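Local structure of glucosamine 6-phosphate N-acetyltransferase (Arabidopsis thaliana, 3T90) at residues 5-10 with 54-59; 10-15 with 39-44; 48-53 with 70-75; 64-69 with 89-94. The protein catalyses the transfer of an acetyl group from acetyl-CoA to D-glucosamine 6-phosphate, a step in UDP-N-acetylglucosamine biosynthesis. One frame throughout, in Å; residues are numbered along the deposited sequence. Where two conformers were deposited one is given.

Contact 1: residues 5-10 with 54-59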
# COMPACT_ATOMS: atom_id res chain seq x y z
N PHE A 5 -23.68 -2.53 -17.73
CA PHE A 5 -22.37 -2.25 -17.08
C PHE A 5 -21.26 -3.03 -17.76
O PHE A 5 -21.38 -4.25 -18.01
CB PHE A 5 -22.45 -2.57 -15.57
CG PHE A 5 -23.48 -1.75 -14.86
CD1 PHE A 5 -23.22 -0.42 -14.47
CD2 PHE A 5 -24.80 -2.26 -14.59
CE1 PHE A 5 -24.15 0.38 -13.86
CE2 PHE A 5 -25.75 -1.44 -13.99
CZ PHE A 5 -25.45 -0.12 -13.58
N LYS A 6 -20.18 -2.33 -18.08
CA LYS A 6 -19.00 -2.95 -18.68
C LYS A 6 -17.78 -2.76 -17.77
O LYS A 6 -17.39 -1.59 -17.46
CB LYS A 6 -18.75 -2.45 -20.11
CG LYS A 6 -19.74 -3.03 -21.21
CD LYS A 6 -19.38 -2.52 -22.66
CE LYS A 6 -18.25 -3.35 -23.41
NZ LYS A 6 -17.60 -2.70 -24.66
N ILE A 7 -17.19 -3.88 -17.36
CA ILE A 7 -15.99 -3.83 -16.51
C ILE A 7 -14.72 -3.89 -17.37
O ILE A 7 -14.65 -4.67 -18.33
CB ILE A 7 -16.00 -4.91 -15.37
CG1 ILE A 7 -14.85 -4.69 -14.43
CG2 ILE A 7 -15.93 -6.32 -15.94
CD1 ILE A 7 -15.04 -5.44 -13.11
N ARG A 8 -13.72 -3.07 -17.05
CA ARG A 8 -12.47 -2.96 -17.85
C ARG A 8 -11.40 -2.15 -17.06
O ARG A 8 -11.61 -1.85 -15.87
CB ARG A 8 -12.79 -2.21 -19.18
CG ARG A 8 -13.46 -0.83 -18.96
CD ARG A 8 -13.61 -0.08 -20.35
NE ARG A 8 -14.37 1.11 -20.21
CZ ARG A 8 -13.76 2.27 -19.88
NH1 ARG A 8 -12.46 2.28 -19.53
NH2 ARG A 8 -14.52 3.36 -19.81
N LYS A 9 -10.26 -1.86 -17.67
CA LYS A 9 -9.30 -0.97 -17.01
C LYS A 9 -9.51 0.44 -17.37
O LYS A 9 -10.12 0.79 -18.42
CB LYS A 9 -7.89 -1.41 -17.39
CG LYS A 9 -7.53 -2.82 -16.78
CD LYS A 9 -6.21 -3.26 -17.36
CE LYS A 9 -5.97 -4.74 -17.04
NZ LYS A 9 -6.90 -5.67 -17.78
N LEU A 10 -9.04 1.36 -16.52
CA LEU A 10 -9.05 2.78 -16.85
C LEU A 10 -8.34 3.06 -18.18
O LEU A 10 -7.27 2.52 -18.47
CB LEU A 10 -8.36 3.51 -15.71
CG LEU A 10 -8.35 5.05 -15.78
CD1 LEU A 10 -9.83 5.60 -15.45
CD2 LEU A 10 -7.29 5.59 -14.85
N CYS A 54 -9.29 -0.52 -12.11
CA CYS A 54 -10.48 -1.11 -12.74
C CYS A 54 -11.56 -0.03 -12.73
O CYS A 54 -11.73 0.71 -11.73
CB CYS A 54 -10.93 -2.29 -11.82
SG CYS A 54 -12.49 -3.02 -12.28
N VAL A 55 -12.30 0.05 -13.83
CA VAL A 55 -13.55 0.84 -13.88
C VAL A 55 -14.69 0.05 -14.43
O VAL A 55 -14.48 -0.90 -15.25
CB VAL A 55 -13.38 2.13 -14.76
CG1 VAL A 55 -12.38 3.11 -14.15
CG2 VAL A 55 -13.12 1.85 -16.23
N ILE A 56 -15.89 0.41 -13.99
CA ILE A 56 -17.07 -0.12 -14.60
C ILE A 56 -17.79 1.07 -15.19
O ILE A 56 -18.16 2.01 -14.46
CB ILE A 56 -17.99 -0.83 -13.62
CG1 ILE A 56 -17.24 -1.98 -13.02
CG2 ILE A 56 -19.32 -1.27 -14.30
CD1 ILE A 56 -18.09 -2.76 -11.89
N GLU A 57 -18.06 1.01 -16.52
CA GLU A 57 -18.81 2.04 -17.19
C GLU A 57 -20.26 1.65 -17.31
O GLU A 57 -20.52 0.49 -17.67
CB GLU A 57 -18.20 2.32 -18.60
CG GLU A 57 -18.89 3.46 -19.33
CD GLU A 57 -18.31 3.78 -20.72
OE1 GLU A 57 -17.10 3.63 -20.94
OE2 GLU A 57 -19.11 4.20 -21.62
N GLU A 58 -21.15 2.59 -17.01
CA GLU A 58 -22.60 2.34 -17.34
C GLU A 58 -22.79 2.92 -18.75
O GLU A 58 -22.59 4.12 -19.02
CB GLU A 58 -23.50 2.98 -16.30
CG GLU A 58 -24.95 2.46 -16.39
CD GLU A 58 -25.70 3.13 -17.57
OE1 GLU A 58 -25.70 4.39 -17.64
OE2 GLU A 58 -26.24 2.31 -18.39
N GLU A 59 -23.24 2.02 -19.60
CA GLU A 59 -23.26 2.22 -21.04
C GLU A 59 -24.22 3.30 -21.53
O GLU A 59 -23.86 4.09 -22.38
CB GLU A 59 -23.54 0.87 -21.71
CG GLU A 59 -22.35 -0.07 -21.68
CD GLU A 59 -22.47 -1.16 -22.74
OE1 GLU A 59 -22.78 -0.79 -23.92
OE2 GLU A 59 -22.28 -2.36 -22.42
O HOH W 1 -16.78 0.46 -21.58
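This is an antiparallel strand pairing at one outer edge of the GNAT sheet, Phe5 to Lys9 running against Cys54 to Glu58. Lys6 with Glu57 and Arg8 with Val55 are the hydrogen-bonded pairs. On the face of Arg8, Val55 and Glu57, Arg8 CG sits between its backbone N and carbonyl carbon (chi1 55°), and the extended chain beyond it lays the guanidinium over Val55 CG2, 3.4 Å from Arg8 NH1. Arg8 NH2 forms a salt bridge with Glu57 OE1, 2.8 Å away in the guanidinium plane, on the anti lone pair of a carboxylate turned 86° to it. NH2 also bridges to Asp14, NH1 bonds to Lys9 O, and NE is 2.8 Å from a water oxygen, so every nitrogen has a partner. A leucine in place of Arg8 would probably leave Glu57 and Asp14 without this shared positive mate, though Lys17 would still pair with Glu57. Across the other face, Phe5 CB rests 3.6 Å from Ile56 CG2, and Cys54 SG lies 3.6 Å from Ile7 CG1. Helix 100-114 covers this apolar face through Leu100, Val104 and Phe107, Phe19 of helix 19-23 packs on Val55 from the other, and strand 63-74 flanks strand 51-58.

Contact 2: residues 10-15 with 39-44; sequences LEISDK and RRFEEI
Glu43 OE1, on the helix whose Phe41 packs against Leu10 and Ile12, is gripped by Arg40 in a side-on salt bridge, with NE at 2.8 Å and NH2 at 3.1 Å from that one oxygen. Arg39 NH1 adds charge attraction only, no N-H pointing at it. Arg40 NH1 turns to the backbone O of Lys75 in the second subunit, so this side of helix 34-45 faces the dimer partner. With CG anti to the backbone N (chi1 -179°), the Phe41 ring is carried off the helix to the turn after strand 5-9. Ile12 CB sits over one face, 4.2 Å from the ring centroid, in a CH-pi contact. Leu10 O lies at the ring edge, 3.6 Å from Phe41 CE1, while Leu10 CD2 approaches Phe41 CD1 at 3.8 Å. A serine in place of Phe41 would probably open a gap between helix and turn, leaving Ile12 and Leu10 without the ring they pack on. The turn holds its own shape: Glu11 N donates to Asp14 OD2 at 2.9 Å. The segments thus meet through apolar and ring contacts, while their polar bonds stay within each segment or reach other parts of the dimer.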
# COMPACT_ATOMS: atom_id res chain seq x y z
N LEU A 10 -9.04 1.36 -16.52
CA LEU A 10 -9.05 2.78 -16.85
C LEU A 10 -8.34 3.06 -18.18
O LEU A 10 -7.27 2.52 -18.47
CB LEU A 10 -8.36 3.51 -15.71
CG LEU A 10 -8.35 5.05 -15.78
CD1 LEU A 10 -9.83 5.60 -15.45
CD2 LEU A 10 -7.29 5.59 -14.85
N GLU A 11 -8.95 3.96 -18.99
CA GLU A 11 -8.35 4.38 -20.23
C GLU A 11 -8.16 5.88 -20.24
O GLU A 11 -8.83 6.62 -19.47
CB GLU A 11 -9.24 3.92 -21.41
CG GLU A 11 -9.37 2.39 -21.50
CD GLU A 11 -8.03 1.71 -21.89
OE1 GLU A 11 -7.33 2.28 -22.75
OE2 GLU A 11 -7.60 0.67 -21.30
N ILE A 12 -7.31 6.37 -21.16
CA ILE A 12 -6.99 7.83 -21.10
C ILE A 12 -8.22 8.69 -21.41
O ILE A 12 -8.37 9.79 -20.84
CB ILE A 12 -5.75 8.15 -21.95
CG1 ILE A 12 -5.09 9.49 -21.45
CG2 ILE A 12 -6.09 8.13 -23.41
CD1 ILE A 12 -3.56 9.69 -21.84
N SER A 13 -9.18 8.15 -22.15
CA SER A 13 -10.41 8.89 -22.47
C SER A 13 -11.36 8.98 -21.33
O SER A 13 -12.39 9.64 -21.46
CB SER A 13 -11.07 8.29 -23.71
OG SER A 13 -11.13 6.91 -23.57
N ASP A 14 -11.13 8.22 -20.24
CA ASP A 14 -12.05 8.26 -19.13
C ASP A 14 -12.06 9.61 -18.40
O ASP A 14 -13.02 9.78 -17.61
CB ASP A 14 -11.78 7.13 -18.12
CG ASP A 14 -12.23 5.78 -18.68
OD1 ASP A 14 -13.18 5.73 -19.47
OD2 ASP A 14 -11.66 4.73 -18.33
N LYS A 15 -11.12 10.49 -18.71
CA LYS A 15 -11.22 11.84 -18.16
C LYS A 15 -12.51 12.54 -18.63
O LYS A 15 -12.98 13.43 -17.89
CB LYS A 15 -9.96 12.65 -18.50
CG LYS A 15 -9.71 12.90 -19.91
CD LYS A 15 -8.39 13.74 -20.07
CE LYS A 15 -7.87 13.71 -21.43
NZ LYS A 15 -7.29 12.36 -21.79
N ARG A 39 -0.91 13.26 -17.23
CA ARG A 39 0.42 13.09 -16.65
C ARG A 39 0.34 11.91 -15.71
O ARG A 39 1.23 11.03 -15.75
CB ARG A 39 0.80 14.35 -15.88
CG ARG A 39 2.23 14.33 -15.41
CD ARG A 39 2.66 15.56 -14.62
NE ARG A 39 1.90 15.63 -13.37
CZ ARG A 39 2.29 15.05 -12.24
NH1 ARG A 39 3.48 14.47 -12.20
NH2 ARG A 39 1.52 15.09 -11.16
N ARG A 40 -0.65 11.90 -14.81
CA ARG A 40 -0.70 10.89 -13.76
C ARG A 40 -1.14 9.56 -14.35
O ARG A 40 -0.63 8.50 -13.94
CB ARG A 40 -1.68 11.42 -12.68
CG ARG A 40 -1.95 10.39 -11.45
CD ARG A 40 -0.70 9.73 -10.87
NE ARG A 40 0.38 10.69 -10.63
CZ ARG A 40 0.55 11.28 -9.46
NH1 ARG A 40 -0.33 11.13 -8.43
NH2 ARG A 40 1.65 11.98 -9.29
N PHE A 41 -2.01 9.55 -15.38
CA PHE A 41 -2.34 8.29 -16.09
C PHE A 41 -1.09 7.66 -16.65
O PHE A 41 -0.87 6.45 -16.47
CB PHE A 41 -3.35 8.62 -17.23
CG PHE A 41 -3.77 7.38 -18.01
CD1 PHE A 41 -4.92 6.66 -17.61
CD2 PHE A 41 -3.04 6.86 -19.06
CE1 PHE A 41 -5.27 5.51 -18.19
CE2 PHE A 41 -3.44 5.66 -19.72
CZ PHE A 41 -4.56 5.00 -19.26
N GLU A 42 -0.20 8.45 -17.28
CA GLU A 42 0.96 7.79 -17.85
C GLU A 42 1.95 7.35 -16.78
O GLU A 42 2.62 6.25 -16.99
CB GLU A 42 1.59 8.66 -18.95
CG GLU A 42 0.69 8.82 -20.17
CD GLU A 42 0.48 7.54 -20.99
OE1 GLU A 42 1.30 6.61 -20.94
OE2 GLU A 42 -0.50 7.49 -21.71
N GLU A 43 2.06 8.07 -15.66
CA GLU A 43 2.95 7.65 -14.56
C GLU A 43 2.47 6.37 -13.97
O GLU A 43 3.32 5.54 -13.65
CB GLU A 43 2.97 8.59 -13.40
CG GLU A 43 3.68 9.90 -13.72
CD GLU A 43 3.71 10.81 -12.53
OE1 GLU A 43 2.67 11.25 -12.08
OE2 GLU A 43 4.81 11.12 -12.02
N ILE A 44 1.15 6.14 -13.86
CA ILE A 44 0.63 4.87 -13.33
C ILE A 44 0.75 3.78 -14.37
O ILE A 44 1.15 2.64 -14.04
CB ILE A 44 -0.82 5.07 -12.83
CG1 ILE A 44 -0.79 5.88 -11.52
CG2 ILE A 44 -1.51 3.63 -12.56
CD1 ILE A 44 -2.21 6.36 -11.09

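Contact 3: residues 48-53 with 70-75; sequences GDDHVI and VMIEKK
The beta hairpin of strands 51-58 and 63-74 packs tightly where His51 and Val52 face Met71 and Val70, and becomes more polar toward Asp49 and Asp50. Val52 and Val70 form the hydrogen-bonded pair, Val70 N reaching Val52 O at 2.8 Å, and their side chains lie against helix 100-114, covered by Phe107, His111, Leu108 and Cys112. On the reverse face Met71 spreads over one side of the His51 imidazole: its CB is 4.1 Å from the ring centroid and its SD 4.4 Å, a CH-pi contact and a sulfur-aromatic contact. His51 ND1 is buried here without a hydrogen-bonding partner. This face looks onto the second subunit, whose own Met71 touches Met71 and whose Lys74 packs on His51; a sodium ion is also bound about 3 Å from the nearest atom of the His51 side chain.

The open side is limited to exposed Asp49 and partly exposed Asp50. Asp50 O accepts an almost straight bond from Ile72 N (2.8 Å) and a second from a water that also donates to Ile72 O. Lys74 is itself buried, against Lys82 and against Tyr47 of the second subunit; its chain bends only at its last torsion (chi4 90°) and places NZ above the Asp50 carboxylate plane in a salt bridge, 3.1 Å from Asp50 OD2.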
# COMPACT_ATOMS: atom_id res chain seq x y z
N GLY A 48 2.84 -0.83 -15.29
CA GLY A 48 2.38 -2.06 -15.90
C GLY A 48 1.47 -2.83 -15.00
O GLY A 48 0.60 -2.27 -14.33
N ASP A 49 1.69 -4.13 -14.99
CA ASP A 49 0.84 -4.98 -14.20
C ASP A 49 0.97 -4.82 -12.66
O ASP A 49 0.18 -5.37 -11.92
CB ASP A 49 1.03 -6.45 -14.63
CG ASP A 49 0.16 -6.86 -15.85
OD1 ASP A 49 0.60 -7.84 -16.49
OD2 ASP A 49 -0.95 -6.30 -16.17
N ASP A 50 1.94 -4.07 -12.21
CA ASP A 50 2.11 -3.81 -10.78
C ASP A 50 1.18 -2.68 -10.27
O ASP A 50 1.14 -2.39 -9.09
CB ASP A 50 3.55 -3.45 -10.48
CG ASP A 50 4.48 -4.65 -10.64
OD1 ASP A 50 4.09 -5.70 -10.14
OD2 ASP A 50 5.54 -4.47 -11.28
N HIS A 51 0.42 -2.03 -11.18
CA HIS A 51 -0.52 -0.94 -10.68
C HIS A 51 -1.68 -0.84 -11.68
O HIS A 51 -1.42 -0.12 -12.71
CB HIS A 51 0.24 0.41 -10.49
CG HIS A 51 -0.49 1.43 -9.63
ND1 HIS A 51 0.08 2.62 -9.18
CD2 HIS A 51 -1.72 1.39 -9.11
CE1 HIS A 51 -0.83 3.28 -8.45
NE2 HIS A 51 -1.96 2.56 -8.45
N VAL A 52 -2.84 -1.45 -11.34
CA VAL A 52 -4.08 -1.65 -12.18
C VAL A 52 -5.25 -0.81 -11.58
O VAL A 52 -5.41 -0.73 -10.37
CB VAL A 52 -4.67 -3.16 -12.22
CG1 VAL A 52 -6.18 -3.19 -12.71
CG2 VAL A 52 -3.81 -4.12 -12.98
N ILE A 53 -5.90 -0.02 -12.43
CA ILE A 53 -7.11 0.63 -12.04
C ILE A 53 -8.29 0.02 -12.81
O ILE A 53 -8.25 0.04 -14.07
CB ILE A 53 -7.07 2.13 -12.29
CG1 ILE A 53 -5.83 2.70 -11.55
CG2 ILE A 53 -8.42 2.77 -11.86
CD1 ILE A 53 -5.70 4.21 -11.68
N VAL A 70 -5.45 -1.33 -7.65
CA VAL A 70 -4.50 -2.11 -6.79
C VAL A 70 -3.06 -1.84 -7.15
O VAL A 70 -2.72 -1.75 -8.33
CB VAL A 70 -4.90 -3.65 -6.88
CG1 VAL A 70 -4.63 -4.25 -8.30
CG2 VAL A 70 -4.11 -4.41 -5.78
N MET A 71 -2.22 -1.70 -6.14
CA MET A 71 -0.81 -1.49 -6.30
C MET A 71 -0.10 -2.65 -5.68
O MET A 71 -0.37 -2.97 -4.48
CB MET A 71 -0.40 -0.17 -5.66
CG MET A 71 1.06 0.01 -5.96
SD MET A 71 1.60 1.66 -5.44
CE MET A 71 1.66 1.46 -3.92
N ILE A 72 0.76 -3.31 -6.48
CA ILE A 72 1.48 -4.49 -6.01
C ILE A 72 2.80 -4.06 -5.44
O ILE A 72 3.62 -3.32 -6.06
CB ILE A 72 1.60 -5.54 -7.14
CG1 ILE A 72 0.21 -6.08 -7.46
CG2 ILE A 72 2.38 -6.77 -6.67
CD1 ILE A 72 0.19 -7.13 -8.68
N GLU A 73 3.02 -4.50 -4.19
CA GLU A 73 4.24 -4.18 -3.40
C GLU A 73 5.14 -5.41 -3.39
O GLU A 73 4.70 -6.46 -2.89
CB GLU A 73 3.83 -3.90 -1.98
CG GLU A 73 5.10 -3.54 -1.11
CD GLU A 73 4.81 -3.71 0.35
OE1 GLU A 73 5.74 -3.73 1.19
OE2 GLU A 73 3.66 -3.89 0.78
N LYS A 74 6.36 -5.27 -3.87
CA LYS A 74 7.35 -6.36 -3.72
C LYS A 74 8.01 -6.28 -2.37
O LYS A 74 8.42 -5.21 -1.95
CB LYS A 74 8.38 -6.23 -4.79
CG LYS A 74 7.78 -6.48 -6.21
CD LYS A 74 8.83 -6.36 -7.29
CE LYS A 74 8.11 -6.55 -8.63
NZ LYS A 74 7.64 -5.19 -9.14
N LYS A 75 8.16 -7.44 -1.71
CA LYS A 75 8.75 -7.52 -0.37
C LYS A 75 9.90 -8.47 -0.33
O LYS A 75 10.14 -9.19 -1.36
CB LYS A 75 7.68 -8.04 0.61
CG LYS A 75 6.47 -7.11 0.75
CD LYS A 75 5.57 -7.71 1.81
CE LYS A 75 4.36 -6.86 2.21
NZ LYS A 75 4.78 -5.62 2.99
O HOH W 2 3.25 -1.11 -7.93

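Contact 4: residues 64-69 with 89-94; sequences IAATGS and VVVDSR
Asp92, whose backbone N bonds to Ala65 O across the strands, lays its carboxylate OD2 over the centre of one face of the Arg94 guanidinium. OD2 is 3.2 Å from Arg94 NH1, but no N-H points at it, so the attraction is one of charge alone. The other carboxylate oxygen, OD1, accepts the backbone N of Arg94 from above the carboxylate plane, closing an Asx turn where strand 82-91 ends. A water bridges Asp92 OD2 to Ile64 O.

From Ala66 to Thr67 the strands pair antiparallel. Thr67 and Val90 exchange two backbone bonds, and Thr67 CG2 presses to 3.5 Å from Val90 CG1. Thr67 OG1 stands anti to the backbone N (chi1 -172°), which leaves CG2 to meet Val90 while the hydroxyl bonds to Cys54 O on the next strand. Ala66 CB and Val91 CG2 touch at 4.0 Å on the other face. At Gly68 any CB would crowd Val89 CG2. Val89 probably lines the substrate site, as in related enzymes, and a buffer molecule, HEPES, is bound against Val91.

A classic beta bulge sets two residues, Ala65 and Ala66, opposite the single Ile56 of strand 51-58. Strand 63-74 lies between strands 51-58 and 82-91, with Leu100 and Val104 of helix 100-114 over the alanines and Phe19, Leu22 and Leu23 of helix 19-23 over Thr67.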
# COMPACT_ATOMS: atom_id res chain seq x y z
N ILE A 64 -18.51 6.61 -15.75
CA ILE A 64 -17.98 5.58 -14.87
C ILE A 64 -18.89 5.46 -13.63
O ILE A 64 -19.18 6.45 -12.93
CB ILE A 64 -16.55 5.96 -14.43
CG1 ILE A 64 -15.66 6.25 -15.67
CG2 ILE A 64 -15.93 4.86 -13.50
CD1 ILE A 64 -15.59 5.11 -16.66
N ALA A 65 -19.32 4.25 -13.38
CA ALA A 65 -20.20 3.92 -12.28
C ALA A 65 -19.50 3.37 -11.01
O ALA A 65 -20.01 3.43 -9.93
CB ALA A 65 -21.22 2.83 -12.78
N ALA A 66 -18.36 2.75 -11.20
CA ALA A 66 -17.57 2.23 -10.07
C ALA A 66 -16.13 2.12 -10.45
O ALA A 66 -15.76 2.10 -11.65
CB ALA A 66 -18.12 0.80 -9.68
N THR A 67 -15.24 2.13 -9.46
CA THR A 67 -13.81 2.07 -9.69
C THR A 67 -13.10 1.49 -8.45
O THR A 67 -13.64 1.51 -7.34
CB THR A 67 -13.22 3.45 -10.02
OG1 THR A 67 -11.84 3.29 -10.42
CG2 THR A 67 -13.32 4.46 -8.89
N GLY A 68 -11.88 0.98 -8.70
CA GLY A 68 -11.02 0.53 -7.60
C GLY A 68 -9.69 0.27 -8.22
O GLY A 68 -9.54 -0.04 -9.39
N SER A 69 -8.65 0.38 -7.39
CA SER A 69 -7.26 0.28 -7.83
C SER A 69 -6.50 -0.79 -7.06
O SER A 69 -6.88 -1.12 -5.92
CB SER A 69 -6.54 1.60 -7.57
OG SER A 69 -7.23 2.68 -8.19
N VAL A 89 -11.56 2.43 -3.83
CA VAL A 89 -12.82 1.72 -4.22
C VAL A 89 -14.05 2.59 -3.96
O VAL A 89 -14.26 3.06 -2.87
CB VAL A 89 -12.92 0.42 -3.45
CG1 VAL A 89 -14.24 -0.28 -3.86
CG2 VAL A 89 -11.71 -0.56 -3.77
N VAL A 90 -14.82 2.87 -5.03
CA VAL A 90 -16.00 3.75 -4.84
C VAL A 90 -17.02 3.38 -5.91
O VAL A 90 -16.67 3.04 -7.03
CB VAL A 90 -15.61 5.26 -4.82
CG1 VAL A 90 -15.01 5.63 -6.00
CG2 VAL A 90 -16.85 6.15 -4.61
N VAL A 91 -18.28 3.31 -5.48
CA VAL A 91 -19.42 3.09 -6.37
C VAL A 91 -20.28 4.32 -6.34
O VAL A 91 -20.58 4.84 -5.26
CB VAL A 91 -20.21 1.84 -5.92
CG1 VAL A 91 -21.42 1.58 -6.91
CG2 VAL A 91 -19.32 0.71 -5.91
N ASP A 92 -20.69 4.81 -7.51
CA ASP A 92 -21.62 5.96 -7.59
C ASP A 92 -22.87 5.64 -6.73
O ASP A 92 -23.42 4.55 -6.86
CB ASP A 92 -21.96 6.22 -9.05
CG ASP A 92 -22.67 7.55 -9.26
OD1 ASP A 92 -23.41 8.06 -8.41
OD2 ASP A 92 -22.53 8.05 -10.37
N SER A 93 -23.27 6.61 -5.92
CA SER A 93 -24.41 6.45 -5.00
C SER A 93 -25.68 6.05 -5.80
O SER A 93 -26.49 5.24 -5.29
CB SER A 93 -24.62 7.73 -4.17
OG SER A 93 -24.81 8.85 -5.02
N ARG A 94 -25.81 6.53 -7.03
CA ARG A 94 -26.95 6.16 -7.89
C ARG A 94 -27.01 4.65 -8.13
O ARG A 94 -28.08 4.06 -8.42
CB ARG A 94 -26.84 6.75 -9.31
CG ARG A 94 -26.53 8.20 -9.53
CD ARG A 94 -26.93 8.64 -10.98
NE ARG A 94 -25.85 8.64 -11.99
CZ ARG A 94 -24.80 9.49 -12.00
NH1 ARG A 94 -24.62 10.38 -11.01
NH2 ARG A 94 -23.90 9.42 -12.99
O HOH W 3 -22.09 6.90 -12.84
O HOH W 4 -20.60 8.51 -12.16

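From the N terminus, strand 5-9 pairs with strand 51-58 through contact 1, closing a long loop that holds helices 19-23 and 34-45. Contact 2 lies within that loop: it starts at the shared Leu10 and ties the turn after strand 5-9 to helix 34-45. Contact 3 opens after contact 2 has closed and crosses contact 1, since 48-53 precedes 54-59 while 70-75 follows it. Contact 4 opens only after contact 1 is complete, and crosses contact 3 on strand 63-74. Contacts 1, 3 and 4 thereby join four neighbouring strands of one sheet; contacts 2 and 3 also lie against the second subunit, which contact 1 touches only through the shared Leu10.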